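Local coordinates for uncharacterized protein conserved in bacteria (Streptococcus suis, PDB 4FZ4) that probably binds glycosaminoglycans on host cells as the helical domain of a streptococcal surface antigen that mediates attachment, at residues G21-V26 and K81-I86; Y29-A32 and Q38-L41; M53-K58 and H67-D72; E91-Y96 and N100-E105; A108-D113 and G139-R144. All blocks are in the same frame, centred on the assembly; numbering follows the deposited sequence.

Interaction 1. Residues G21-V26 and K81-I86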
# COMPACT_ATOMS: atom_id res chain seq x y z
N GLY A 21 -8.12 1.40 -8.39
CA GLY A 21 -8.83 2.51 -9.00
C GLY A 21 -8.65 3.78 -8.19
O GLY A 21 -8.41 4.85 -8.74
N GLU A 22 -8.78 3.65 -6.88
CA GLU A 22 -8.63 4.78 -5.98
C GLU A 22 -7.17 5.22 -5.86
O GLU A 22 -6.88 6.41 -5.69
CB GLU A 22 -9.21 4.42 -4.63
CG GLU A 22 -10.66 3.99 -4.76
CD GLU A 22 -11.33 3.73 -3.43
OE1 GLU A 22 -10.98 2.73 -2.76
OE2 GLU A 22 -12.21 4.53 -3.06
N LEU A 23 -6.25 4.27 -5.95
CA LEU A 23 -4.83 4.58 -5.86
C LEU A 23 -4.54 5.52 -7.03
O LEU A 23 -3.75 6.46 -6.92
CB LEU A 23 -3.99 3.31 -6.01
CG LEU A 23 -2.54 3.19 -5.50
CD1 LEU A 23 -1.67 2.77 -6.66
CD2 LEU A 23 -2.05 4.47 -4.86
N ASP A 24 -5.19 5.24 -8.15
CA ASP A 24 -5.01 6.04 -9.36
C ASP A 24 -5.38 7.51 -9.20
O ASP A 24 -4.93 8.34 -9.98
CB ASP A 24 -5.81 5.44 -10.52
CG ASP A 24 -4.92 4.96 -11.64
OD1 ASP A 24 -4.18 3.97 -11.43
OD2 ASP A 24 -4.95 5.58 -12.72
N LYS A 25 -6.21 7.82 -8.21
CA LYS A 25 -6.60 9.21 -7.98
C LYS A 25 -5.54 9.92 -7.15
O LYS A 25 -5.43 11.15 -7.18
CB LYS A 25 -7.94 9.28 -7.25
CG LYS A 25 -9.16 9.12 -8.15
CD LYS A 25 -9.15 7.80 -8.90
CE LYS A 25 -10.47 7.59 -9.61
NZ LYS A 25 -11.61 7.66 -8.65
N VAL A 26 -4.76 9.15 -6.41
CA VAL A 26 -3.72 9.71 -5.57
C VAL A 26 -2.46 9.95 -6.41
O VAL A 26 -1.93 9.03 -7.04
CB VAL A 26 -3.41 8.76 -4.38
CG1 VAL A 26 -2.45 9.41 -3.42
CG2 VAL A 26 -4.72 8.40 -3.66
N LYS A 81 -1.92 -0.24 0.02
CA LYS A 81 -2.05 0.76 1.08
C LYS A 81 -0.75 1.53 1.27
O LYS A 81 -0.75 2.76 1.36
CB LYS A 81 -2.46 0.09 2.39
CG LYS A 81 -3.92 0.29 2.74
CD LYS A 81 -4.25 1.78 2.77
CE LYS A 81 -5.74 2.04 2.97
NZ LYS A 81 -6.05 3.50 2.85
N VAL A 82 0.36 0.80 1.34
CA VAL A 82 1.66 1.43 1.52
C VAL A 82 1.95 2.44 0.41
O VAL A 82 2.32 3.58 0.68
CB VAL A 82 2.79 0.36 1.62
CG1 VAL A 82 4.16 1.03 1.65
CG2 VAL A 82 2.60 -0.45 2.89
N GLU A 83 1.80 2.01 -0.84
CA GLU A 83 2.03 2.90 -1.98
C GLU A 83 1.13 4.12 -1.82
O GLU A 83 1.50 5.24 -2.14
CB GLU A 83 1.68 2.16 -3.27
CG GLU A 83 1.52 3.04 -4.49
CD GLU A 83 2.81 3.72 -4.92
OE1 GLU A 83 3.84 3.60 -4.21
OE2 GLU A 83 2.80 4.39 -5.98
N ASN A 84 -0.07 3.89 -1.30
CA ASN A 84 -1.05 4.96 -1.10
C ASN A 84 -0.57 5.92 -0.00
O ASN A 84 -0.51 7.13 -0.21
CB ASN A 84 -2.40 4.34 -0.71
CG ASN A 84 -3.54 5.32 -0.80
OD1 ASN A 84 -3.41 6.47 -0.38
ND2 ASN A 84 -4.67 4.88 -1.34
N TYR A 85 -0.25 5.38 1.17
CA TYR A 85 0.26 6.19 2.27
C TYR A 85 1.45 7.03 1.82
O TYR A 85 1.52 8.23 2.08
CB TYR A 85 0.72 5.31 3.43
CG TYR A 85 -0.41 4.63 4.17
CD1 TYR A 85 -1.73 5.04 4.00
CD2 TYR A 85 -0.14 3.62 5.11
CE1 TYR A 85 -2.76 4.48 4.72
CE2 TYR A 85 -1.18 3.05 5.85
CZ TYR A 85 -2.48 3.49 5.65
OH TYR A 85 -3.52 2.99 6.41
N ILE A 86 2.40 6.39 1.13
CA ILE A 86 3.57 7.12 0.69
C ILE A 86 3.25 8.21 -0.34
O ILE A 86 3.83 9.30 -0.29
CB ILE A 86 4.66 6.16 0.16
CG1 ILE A 86 5.13 5.27 1.32
CG2 ILE A 86 5.87 6.94 -0.36
CD1 ILE A 86 6.19 4.26 0.94

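Interaction 2. Residues Y29-A32 and Q38-L41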
# COMPACT_ATOMS: atom_id res chain seq x y z
N TYR A 29 4.47 10.12 -6.32
CA TYR A 29 5.55 10.93 -5.76
C TYR A 29 6.62 11.33 -6.77
O TYR A 29 7.42 12.23 -6.51
CB TYR A 29 6.19 10.19 -4.59
CG TYR A 29 6.25 8.70 -4.80
CD1 TYR A 29 7.14 8.14 -5.72
CD2 TYR A 29 5.37 7.84 -4.12
CE1 TYR A 29 7.14 6.77 -5.98
CE2 TYR A 29 5.37 6.47 -4.37
CZ TYR A 29 6.25 5.94 -5.31
OH TYR A 29 6.23 4.59 -5.58
N GLY A 30 6.64 10.66 -7.92
CA GLY A 30 7.63 10.99 -8.93
C GLY A 30 8.95 10.24 -8.89
O GLY A 30 9.04 9.14 -8.35
N ASP A 31 9.98 10.85 -9.47
CA ASP A 31 11.31 10.25 -9.55
C ASP A 31 12.31 10.75 -8.50
O ASP A 31 13.50 10.47 -8.61
CB ASP A 31 11.91 10.47 -10.94
CG ASP A 31 11.13 9.75 -12.04
OD1 ASP A 31 10.92 8.53 -11.92
OD2 ASP A 31 10.74 10.42 -13.02
N ALA A 32 11.85 11.49 -7.50
CA ALA A 32 12.76 11.97 -6.47
C ALA A 32 13.51 10.77 -5.89
O ALA A 32 12.96 9.67 -5.80
CB ALA A 32 12.00 12.69 -5.38
N GLN A 38 10.84 2.83 -3.08
CA GLN A 38 9.41 2.48 -3.04
C GLN A 38 8.85 2.40 -4.46
O GLN A 38 8.03 1.54 -4.77
CB GLN A 38 8.63 3.53 -2.24
CG GLN A 38 7.10 3.44 -2.41
CD GLN A 38 6.50 2.16 -1.86
OE1 GLN A 38 5.31 1.87 -2.07
NE2 GLN A 38 7.31 1.38 -1.16
N LYS A 39 9.31 3.31 -5.33
CA LYS A 39 8.86 3.35 -6.71
C LYS A 39 9.09 2.01 -7.41
O LYS A 39 8.16 1.41 -7.96
CB LYS A 39 9.60 4.46 -7.46
CG LYS A 39 9.18 4.62 -8.91
CD LYS A 39 10.06 5.64 -9.62
CE LYS A 39 9.72 5.69 -11.11
NZ LYS A 39 9.87 4.35 -11.75
N ALA A 40 10.33 1.53 -7.38
CA ALA A 40 10.67 0.26 -8.01
C ALA A 40 10.04 -0.90 -7.26
O ALA A 40 9.72 -1.93 -7.85
CB ALA A 40 12.19 0.08 -8.07
N LEU A 41 9.87 -0.74 -5.96
CA LEU A 41 9.26 -1.80 -5.15
C LEU A 41 7.79 -1.92 -5.55
O LEU A 41 7.30 -3.01 -5.85
CB LEU A 41 9.39 -1.47 -3.66
CG LEU A 41 9.12 -2.63 -2.72
CD1 LEU A 41 10.06 -3.78 -3.08
CD2 LEU A 41 9.33 -2.19 -1.27

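Interaction 3. Residues M53-K58 and H67-D72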
# COMPACT_ATOMS: atom_id res chain seq x y z
N MET A 53 -3.91 -11.63 -10.03
CA MET A 53 -5.36 -11.49 -10.15
C MET A 53 -5.88 -11.91 -11.52
O MET A 53 -7.03 -12.31 -11.64
CB MET A 53 -5.84 -10.08 -9.76
CG MET A 53 -5.07 -8.90 -10.33
SD MET A 53 -5.21 -7.45 -9.21
CE MET A 53 -6.89 -6.97 -9.45
N ASP A 54 -5.03 -11.86 -12.54
CA ASP A 54 -5.45 -12.30 -13.86
C ASP A 54 -5.64 -13.81 -13.74
O ASP A 54 -6.61 -14.38 -14.24
CB ASP A 54 -4.38 -12.02 -14.92
CG ASP A 54 -4.26 -10.54 -15.26
OD1 ASP A 54 -5.18 -9.75 -14.89
OD2 ASP A 54 -3.26 -10.16 -15.90
N TYR A 55 -4.69 -14.43 -13.04
CA TYR A 55 -4.69 -15.87 -12.80
C TYR A 55 -5.88 -16.28 -11.94
O TYR A 55 -6.51 -17.30 -12.20
CB TYR A 55 -3.41 -16.29 -12.08
CG TYR A 55 -3.22 -17.79 -11.96
CD1 TYR A 55 -2.39 -18.48 -12.84
CD2 TYR A 55 -3.89 -18.52 -10.98
CE1 TYR A 55 -2.23 -19.86 -12.75
CE2 TYR A 55 -3.75 -19.90 -10.88
CZ TYR A 55 -2.91 -20.57 -11.77
OH TYR A 55 -2.76 -21.93 -11.68
N ALA A 56 -6.18 -15.49 -10.91
CA ALA A 56 -7.29 -15.79 -10.02
C ALA A 56 -8.62 -15.77 -10.77
O ALA A 56 -9.66 -16.17 -10.23
CB ALA A 56 -7.32 -14.80 -8.86
N SER A 57 -8.58 -15.29 -12.01
CA SER A 57 -9.77 -15.23 -12.85
C SER A 57 -9.85 -16.52 -13.66
O SER A 57 -10.90 -17.17 -13.70
CB SER A 57 -9.68 -14.02 -13.79
OG SER A 57 -9.64 -12.81 -13.05
N LYS A 58 -8.74 -16.89 -14.29
CA LYS A 58 -8.67 -18.12 -15.08
C LYS A 58 -8.27 -19.28 -14.16
O LYS A 58 -7.83 -20.33 -14.63
CB LYS A 58 -7.64 -17.99 -16.20
CG LYS A 58 -6.19 -17.99 -15.72
CD LYS A 58 -5.23 -18.50 -16.78
CE LYS A 58 -3.80 -18.53 -16.24
NZ LYS A 58 -2.81 -19.14 -17.16
N HIS A 67 -4.43 -21.58 -2.91
CA HIS A 67 -4.15 -20.91 -1.65
C HIS A 67 -2.99 -19.92 -1.81
O HIS A 67 -3.04 -18.81 -1.28
CB HIS A 67 -3.82 -21.95 -0.57
CG HIS A 67 -2.62 -22.79 -0.89
ND1 HIS A 67 -2.64 -23.78 -1.85
CD2 HIS A 67 -1.35 -22.76 -0.42
CE1 HIS A 67 -1.44 -24.32 -1.95
NE2 HIS A 67 -0.64 -23.72 -1.09
N LYS A 68 -1.95 -20.34 -2.51
CA LYS A 68 -0.79 -19.47 -2.73
C LYS A 68 -1.20 -18.19 -3.45
O LYS A 68 -0.84 -17.09 -3.03
CB LYS A 68 0.26 -20.21 -3.56
CG LYS A 68 1.03 -21.27 -2.79
CD LYS A 68 1.84 -20.63 -1.67
CE LYS A 68 2.46 -21.68 -0.77
NZ LYS A 68 3.18 -21.04 0.38
N VAL A 69 -1.96 -18.34 -4.53
CA VAL A 69 -2.42 -17.19 -5.30
C VAL A 69 -3.31 -16.30 -4.43
O VAL A 69 -3.25 -15.07 -4.54
CB VAL A 69 -3.20 -17.64 -6.57
CG1 VAL A 69 -3.91 -16.44 -7.20
CG2 VAL A 69 -2.23 -18.24 -7.58
N LYS A 70 -4.11 -16.91 -3.56
CA LYS A 70 -4.99 -16.14 -2.69
C LYS A 70 -4.20 -15.29 -1.70
O LYS A 70 -4.38 -14.07 -1.64
CB LYS A 70 -5.94 -17.06 -1.93
CG LYS A 70 -6.98 -16.28 -1.13
CD LYS A 70 -7.99 -17.19 -0.44
CE LYS A 70 -9.03 -16.35 0.30
NZ LYS A 70 -10.04 -17.19 1.02
N GLY A 71 -3.32 -15.93 -0.94
CA GLY A 71 -2.52 -15.19 0.03
C GLY A 71 -1.84 -14.00 -0.62
O GLY A 71 -1.73 -12.94 -0.02
N ASP A 72 -1.37 -14.19 -1.86
CA ASP A 72 -0.69 -13.13 -2.61
C ASP A 72 -1.63 -11.96 -2.86
O ASP A 72 -1.21 -10.79 -2.83
CB ASP A 72 -0.18 -13.68 -3.95
CG ASP A 72 1.16 -14.39 -3.82
OD1 ASP A 72 1.35 -15.12 -2.82
OD2 ASP A 72 2.01 -14.24 -4.72

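Interaction 4. Residues E91-Y96 and N100-E105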
# COMPACT_ATOMS: atom_id res chain seq x y z
N GLU A 91 3.06 14.09 -1.12
CA GLU A 91 2.27 15.28 -1.41
C GLU A 91 2.27 16.23 -0.23
O GLU A 91 2.46 17.44 -0.40
CB GLU A 91 0.83 14.89 -1.77
CG GLU A 91 0.14 15.92 -2.65
CD GLU A 91 0.68 15.93 -4.07
OE1 GLU A 91 1.89 15.68 -4.27
OE2 GLU A 91 -0.11 16.19 -5.00
N LEU A 92 2.06 15.69 0.97
CA LEU A 92 2.05 16.52 2.17
C LEU A 92 3.40 17.18 2.42
O LEU A 92 3.47 18.36 2.77
CB LEU A 92 1.65 15.68 3.38
CG LEU A 92 0.18 15.25 3.36
CD1 LEU A 92 -0.10 14.30 4.50
CD2 LEU A 92 -0.73 16.49 3.46
N ARG A 93 4.48 16.42 2.24
CA ARG A 93 5.81 16.97 2.47
C ARG A 93 6.10 18.16 1.55
O ARG A 93 6.81 19.08 1.95
CB ARG A 93 6.88 15.90 2.28
CG ARG A 93 6.82 14.82 3.34
CD ARG A 93 7.90 13.77 3.09
NE ARG A 93 9.24 14.26 3.40
CZ ARG A 93 10.36 13.73 2.92
NH1 ARG A 93 10.30 12.69 2.10
NH2 ARG A 93 11.54 14.23 3.27
N LYS A 94 5.55 18.13 0.34
CA LYS A 94 5.76 19.24 -0.60
C LYS A 94 4.92 20.46 -0.22
O LYS A 94 5.32 21.59 -0.46
CB LYS A 94 5.39 18.81 -2.02
CG LYS A 94 6.26 17.70 -2.57
CD LYS A 94 5.71 17.17 -3.89
CE LYS A 94 6.39 15.85 -4.26
NZ LYS A 94 5.55 15.01 -5.16
N LYS A 95 3.77 20.22 0.39
CA LYS A 95 2.87 21.29 0.79
C LYS A 95 3.30 21.89 2.13
O LYS A 95 3.02 23.05 2.43
CB LYS A 95 1.44 20.74 0.89
CG LYS A 95 0.33 21.76 0.79
CD LYS A 95 -1.00 21.07 0.51
CE LYS A 95 -0.96 20.30 -0.81
NZ LYS A 95 -2.23 19.59 -1.11
N TYR A 96 3.98 21.09 2.94
CA TYR A 96 4.47 21.54 4.24
C TYR A 96 5.92 21.10 4.41
O TYR A 96 6.26 20.35 5.33
CB TYR A 96 3.59 20.95 5.35
CG TYR A 96 2.12 21.28 5.17
CD1 TYR A 96 1.69 22.60 5.08
CD2 TYR A 96 1.17 20.26 5.07
CE1 TYR A 96 0.35 22.91 4.88
CE2 TYR A 96 -0.18 20.56 4.87
CZ TYR A 96 -0.59 21.89 4.78
OH TYR A 96 -1.91 22.20 4.58
N ASN A 100 9.06 19.21 10.85
CA ASN A 100 9.69 18.05 11.45
C ASN A 100 8.79 16.84 11.63
O ASN A 100 9.10 15.76 11.12
CB ASN A 100 10.32 18.44 12.79
CG ASN A 100 11.62 19.22 12.61
OD1 ASN A 100 12.20 19.70 13.58
ND2 ASN A 100 12.07 19.33 11.37
N THR A 101 7.69 17.01 12.35
CA THR A 101 6.77 15.91 12.61
C THR A 101 6.52 15.02 11.38
O THR A 101 6.68 13.80 11.46
CB THR A 101 5.44 16.46 13.12
OG1 THR A 101 5.70 17.40 14.17
CG2 THR A 101 4.57 15.32 13.67
N ILE A 102 6.18 15.62 10.24
CA ILE A 102 5.92 14.85 9.03
C ILE A 102 7.16 14.07 8.58
O ILE A 102 7.08 12.87 8.27
CB ILE A 102 5.47 15.75 7.86
CG1 ILE A 102 4.22 16.55 8.25
CG2 ILE A 102 5.18 14.89 6.63
CD1 ILE A 102 3.72 17.49 7.17
N GLU A 103 8.30 14.75 8.56
CA GLU A 103 9.55 14.13 8.14
C GLU A 103 9.93 13.00 9.09
O GLU A 103 10.40 11.95 8.66
CB GLU A 103 10.68 15.17 8.13
CG GLU A 103 10.30 16.53 7.55
CD GLU A 103 9.72 16.46 6.14
OE1 GLU A 103 10.32 15.76 5.29
OE2 GLU A 103 8.68 17.11 5.88
N GLU A 104 9.72 13.22 10.39
CA GLU A 104 10.06 12.24 11.42
C GLU A 104 9.17 11.00 11.40
O GLU A 104 9.68 9.88 11.49
CB GLU A 104 9.98 12.90 12.80
CG GLU A 104 10.93 14.08 12.97
CD GLU A 104 10.55 14.95 14.15
OE1 GLU A 104 11.30 15.91 14.44
OE2 GLU A 104 9.51 14.69 14.78
N GLU A 105 7.85 11.19 11.31
CA GLU A 105 6.93 10.06 11.29
C GLU A 105 7.24 9.24 10.04
O GLU A 105 7.40 8.02 10.09
CB GLU A 105 5.48 10.54 11.27
CG GLU A 105 5.03 11.29 12.52
CD GLU A 105 4.65 10.38 13.67
OE1 GLU A 105 4.94 9.17 13.61
OE2 GLU A 105 4.05 10.88 14.65

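Interaction 5. Residues A108-D113 and G139-R144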
# COMPACT_ATOMS: atom_id res chain seq x y z
N ALA A 108 10.68 7.38 10.29
CA ALA A 108 10.63 6.35 11.31
C ALA A 108 9.67 5.20 11.03
O ALA A 108 9.96 4.06 11.35
CB ALA A 108 10.29 6.98 12.65
N HIS A 109 8.52 5.48 10.41
CA HIS A 109 7.51 4.45 10.23
C HIS A 109 7.02 4.07 8.84
O HIS A 109 6.44 3.01 8.67
CB HIS A 109 6.29 4.80 11.07
CG HIS A 109 6.59 5.07 12.51
ND1 HIS A 109 7.08 4.11 13.37
CD2 HIS A 109 6.44 6.20 13.25
CE1 HIS A 109 7.21 4.62 14.58
NE2 HIS A 109 6.84 5.89 14.53
N LEU A 110 7.23 4.93 7.84
CA LEU A 110 6.72 4.61 6.51
C LEU A 110 7.76 4.47 5.42
O LEU A 110 7.63 3.60 4.56
CB LEU A 110 5.67 5.66 6.10
CG LEU A 110 4.51 5.83 7.10
CD1 LEU A 110 3.91 7.22 6.98
CD2 LEU A 110 3.47 4.75 6.87
N LYS A 111 8.77 5.32 5.45
CA LYS A 111 9.81 5.27 4.42
C LYS A 111 10.32 3.86 4.21
O LYS A 111 10.69 3.18 5.16
CB LYS A 111 10.98 6.19 4.78
CG LYS A 111 12.06 6.21 3.71
CD LYS A 111 13.19 7.17 4.03
CE LYS A 111 14.24 7.12 2.92
NZ LYS A 111 15.35 8.10 3.12
N GLN A 112 10.32 3.42 2.95
CA GLN A 112 10.77 2.09 2.57
C GLN A 112 12.23 2.15 2.12
O GLN A 112 12.59 2.98 1.28
CB GLN A 112 9.91 1.55 1.43
CG GLN A 112 8.42 1.47 1.74
CD GLN A 112 8.08 0.37 2.71
OE1 GLN A 112 8.31 -0.81 2.43
NE2 GLN A 112 7.52 0.74 3.86
N ASP A 113 13.05 1.26 2.66
CA ASP A 113 14.48 1.19 2.33
C ASP A 113 14.97 -0.24 2.39
O ASP A 113 14.37 -1.08 3.08
CB ASP A 113 15.30 2.04 3.31
CG ASP A 113 15.57 3.45 2.79
OD1 ASP A 113 15.99 4.30 3.60
OD2 ASP A 113 15.37 3.70 1.58
N GLY A 139 -1.90 8.39 10.68
CA GLY A 139 -2.88 9.15 11.44
C GLY A 139 -2.26 10.35 12.12
O GLY A 139 -2.80 11.46 12.09
N ARG A 140 -1.11 10.15 12.75
CA ARG A 140 -0.44 11.24 13.43
C ARG A 140 -0.03 12.31 12.42
O ARG A 140 -0.18 13.50 12.65
CB ARG A 140 0.78 10.72 14.20
CG ARG A 140 0.39 9.78 15.36
CD ARG A 140 1.57 9.53 16.31
NE ARG A 140 2.64 8.77 15.66
CZ ARG A 140 2.68 7.44 15.60
NH1 ARG A 140 1.73 6.71 16.16
NH2 ARG A 140 3.68 6.84 14.96
N ILE A 141 0.48 11.87 11.28
CA ILE A 141 0.87 12.81 10.25
C ILE A 141 -0.34 13.68 9.88
O ILE A 141 -0.22 14.89 9.72
CB ILE A 141 1.39 12.07 9.00
CG1 ILE A 141 2.80 11.55 9.28
CG2 ILE A 141 1.37 12.98 7.78
CD1 ILE A 141 3.49 10.96 8.06
N LYS A 142 -1.50 13.04 9.76
CA LYS A 142 -2.72 13.77 9.41
C LYS A 142 -3.20 14.75 10.48
O LYS A 142 -3.84 15.75 10.15
CB LYS A 142 -3.82 12.78 9.03
CG LYS A 142 -3.60 12.21 7.64
CD LYS A 142 -4.68 11.24 7.21
CE LYS A 142 -4.44 10.75 5.78
NZ LYS A 142 -5.37 9.62 5.43
N GLN A 143 -2.89 14.47 11.74
CA GLN A 143 -3.26 15.40 12.79
C GLN A 143 -2.39 16.64 12.60
O GLN A 143 -2.87 17.76 12.74
CB GLN A 143 -2.97 14.81 14.17
CG GLN A 143 -3.92 13.73 14.59
CD GLN A 143 -4.06 13.65 16.09
OE1 GLN A 143 -3.08 13.78 16.83
NE2 GLN A 143 -5.29 13.44 16.57
N ARG A 144 -1.12 16.43 12.27
CA ARG A 144 -0.18 17.52 12.04
C ARG A 144 -0.75 18.43 10.96
O ARG A 144 -1.02 19.60 11.18
CB ARG A 144 1.16 16.96 11.56
CG ARG A 144 2.38 17.53 12.26
CD ARG A 144 2.57 19.02 12.03
NE ARG A 144 2.06 19.81 13.15
CZ ARG A 144 2.42 21.06 13.40
NH1 ARG A 144 3.30 21.66 12.61
NH2 ARG A 144 1.91 21.71 14.44

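Interaction 1. Residues G21-V26 and K81-I86
Leu23 and Glu83 meet where the end of helix 3-23 comes up against the middle of helix 66-95, and the leucine can be followed outward atom by atom. Its CB leaves the backbone pointing neither at the partner helix nor away from it. CG, swung anti to the backbone N (chi1 -158°), turns the chain toward helix 66-95 and comes near Glu83 CG. The two methyls then divide the partner between them. Leu23 CD1 rests on the aliphatic part of the glutamate, 3.9 Å from Glu83 CG. Leu23 CD2 reaches that same carbon but also lies against the helix backbone, 3.9 Å from Asn84 CA. The leucine and the glutamate cross at about a right angle. A bend at chi2 (66°) leaves Glu83 CG to the packing and turns the carboxylate aside to other partners: OE1 to Tyr29 OH and OE2 to Arg87. This is ordinary helix packing in an all-helical domain, made near the end of helix 3-23, where a type I turn runs from Leu23 to Val26, closed by Val26 N and Leu23 O at 2.9 Å. The turn brings Val26 round to face the same helix. Val26 CG2 sits 4.0 Å from Asn84 OD1, an approach that is van der Waals in kind; the amide oxygen is hydrogen-bonded to Gln88 NE2, one helical turn further on. Val26 is also tied to this helix by its backbone, since its carbonyl O accepts from Arg87 NH1, and Trp42 of helix 36-55 packs on both Leu23 and Glu83.

Interaction 2. Residues Y29-A32 and Q38-L41
The loop at Tyr29-Ala32 passes beside the helix at Gln38-Leu41 with Asp31 and Lys39 closest in backbone, 7.9 Å between their CA atoms, and Gly30 takes a positive phi (91°) that lets the chain turn there. Tyr29 spans the gap. Its ring presents an edge to the first carbon of the lysine side chain, with Lys39 CB near the ring plane and 3.7 Å from Tyr29 CE1. The phenol oxygen, Tyr29 OH, goes further in, to 3.1 Å from Lys39 CA, while Gln38 CG lies 3.5 Å from Tyr29 OH. The hydroxyl finds its polar partner beyond this contact, in Glu83 OE1. A short loop folded back on the first turns of the helix it leads into is the local motif here: it joins helix 3-23 to helix 36-55, and the tyrosine extends its packing to Arg87 and Ala90 of helix 66-95. Lys39 runs back along the loop in an extended chain, CG opposite the backbone N (chi1 -178°), which carries its methylenes past Gly30 to Asp31. Lys39 CD is 3.9 Å from Gly30 O, and Lys39 CE comes to 3.2 Å from Asp31 OD1. Only at the last torsion does the chain bend, leaving Lys39 NZ 4.3 Å from Asp31 OD1, beyond a salt bridge, though the opposite charges may still attract weakly; Lys39 NZ forms its salt bridge with Glu43 OE2.

Interaction 3. Residues M53-K58 and H67-D72
Val69 alone of 67-72 meets the other segment, touching Tyr55 and Ala56 with its two methyls. The setting is a helical hairpin: helix 36-55 ends, the chain loops round, and helix 66-95 starts back alongside it, so that Ala56 and Val69 become neighbours with 6.9 Å between their CA atoms. On the buried, close-packed side, Val69 CG1 meets the methyl of Ala56, CB to CG1 4.1 Å. Leu73 of helix 66-95 and Val9 of helix 3-23 also touch Ala56, which places this half of the contact in a three-helix core. The valine has CG1 anti to the backbone N (chi1 169°), and the second methyl, CG2, is thereby directed at Tyr55. Val69 CG2 lies 3.8 Å from Tyr55 CD2 and 4.0 Å from Tyr55 CE2, an oblique approach to the ring, while the two side chains cross at about a right angle. This is the solvent side of the contact, for Tyr55 is partly exposed and its ring continues past the valine to Asp63 OD1, the hydrogen-bond partner of its hydroxyl in the connecting loop. Further toward solvent the exposed Ser57 makes no approach to 67-72 and turns back on its own chain instead. There Ser57 OG donates to Met53 O over 3.0 Å, in the carbonyl plane and with a C=O...O angle of 156°.

Interaction 4. Residues E91-Y96 and N100-E105
Arg93 and Glu103 close this contact with a salt bridge in which one oxygen does all the accepting. Glu103 OE1 lies at the edge of the guanidinium, near its plane, and takes hydrogen bonds from Arg93 NE at 2.6 Å and Arg93 NH2 at 2.8 Å. The grip is side-on, but both nitrogens share one oxygen, so this is not a bidentate pairing that uses both carboxylate oxygens, and neither bond is straight. The two planes stand 47° apart. NE approaches the oxygen on its syn side, whereas NH2 comes nearly in line with the C-O bond. Bends at chi3 in the arginine and at chi2 in the glutamate fold the two chains toward each other across the gap. The remaining nitrogen, Arg93 NH1, has a long, weak ion pair with Asp34 OD1. Helix 66-95 and helix 100-110 form an antiparallel helical hairpin here; the axes of the short segments 91-95 and 100-105 come within 10.2 Å, with 152° between their directions. Tyr96 is the first residue to leave helical angles, yet Tyr96 N still has an acceptor, Leu92 O at 2.8 Å. At the start of the second helix, Ile102 N donates to Asp99 OD2. Ile102 makes the apolar part of the contact. Ile102 CG2 lies 3.7 Å from Arg93 CG, the two side chains sliding past each other in opposite directions, and Ile102 CD1 reaches 3.9 Å from Tyr96 CB. Val145 of helix 123-152 packs against both Leu92 and Tyr96.

Interaction 5. Residues A108-D113 and G139-R144
Leu110 and Ile141 reach toward each other tip to tip, their CD1 methyls 3.9 Å apart, and this is the apolar half of a narrow contact. Beside it, His109 and Arg140 come close. Arg140 NH2 stands 3.3 Å from His109 CD2 and equally far from His109 NE2, with the ring carbon near the guanidinium plane and the two planes 73° apart, so the flat groups do not stack. Each is steered by a partner outside the pair: His109 ND1 is hydrogen-bonded to Glu133 OE1, and Arg140 NE is in a salt bridge with Glu105 OE2. Ala108 CB lies over the centre of one face of the His109 imidazole, 3.9 Å above its plane. A little further on, Gln112 folds back to donate from NE2 to Leu110 O at 2.9 Å, with an N-H...O angle of 161°. His109 O likewise accepts from Tyr129 OH. The contact thus holds the end of helix 100-110 against helix 123-152, where Ala134 and Met138 also touch Leu110, while Ile141 continues onto Val89 and Leu92 of helix 66-95.

Helix 66-95 is the common element: interactions 1, 3 and 4 lie on it, and interaction 2 touches interaction 1 through Tyr29 and Glu83. Along the chain, interactions 2 and 3 fall between the two segments of interaction 1, whereas interactions 4 and 5 follow it. Interactions 4 and 5 share helix 100-110 and have centres 8 Å apart, joined by the Glu105-Arg140 salt bridge. Interaction 3 lies at the other end, its centre about 37 Å from that of interaction 4, on the opposite side of the chain's centre. The contacts are thus strung along an elongated all-helical domain, tying its successive helices together from end to end within the region assigned to glycosaminoglycan binding.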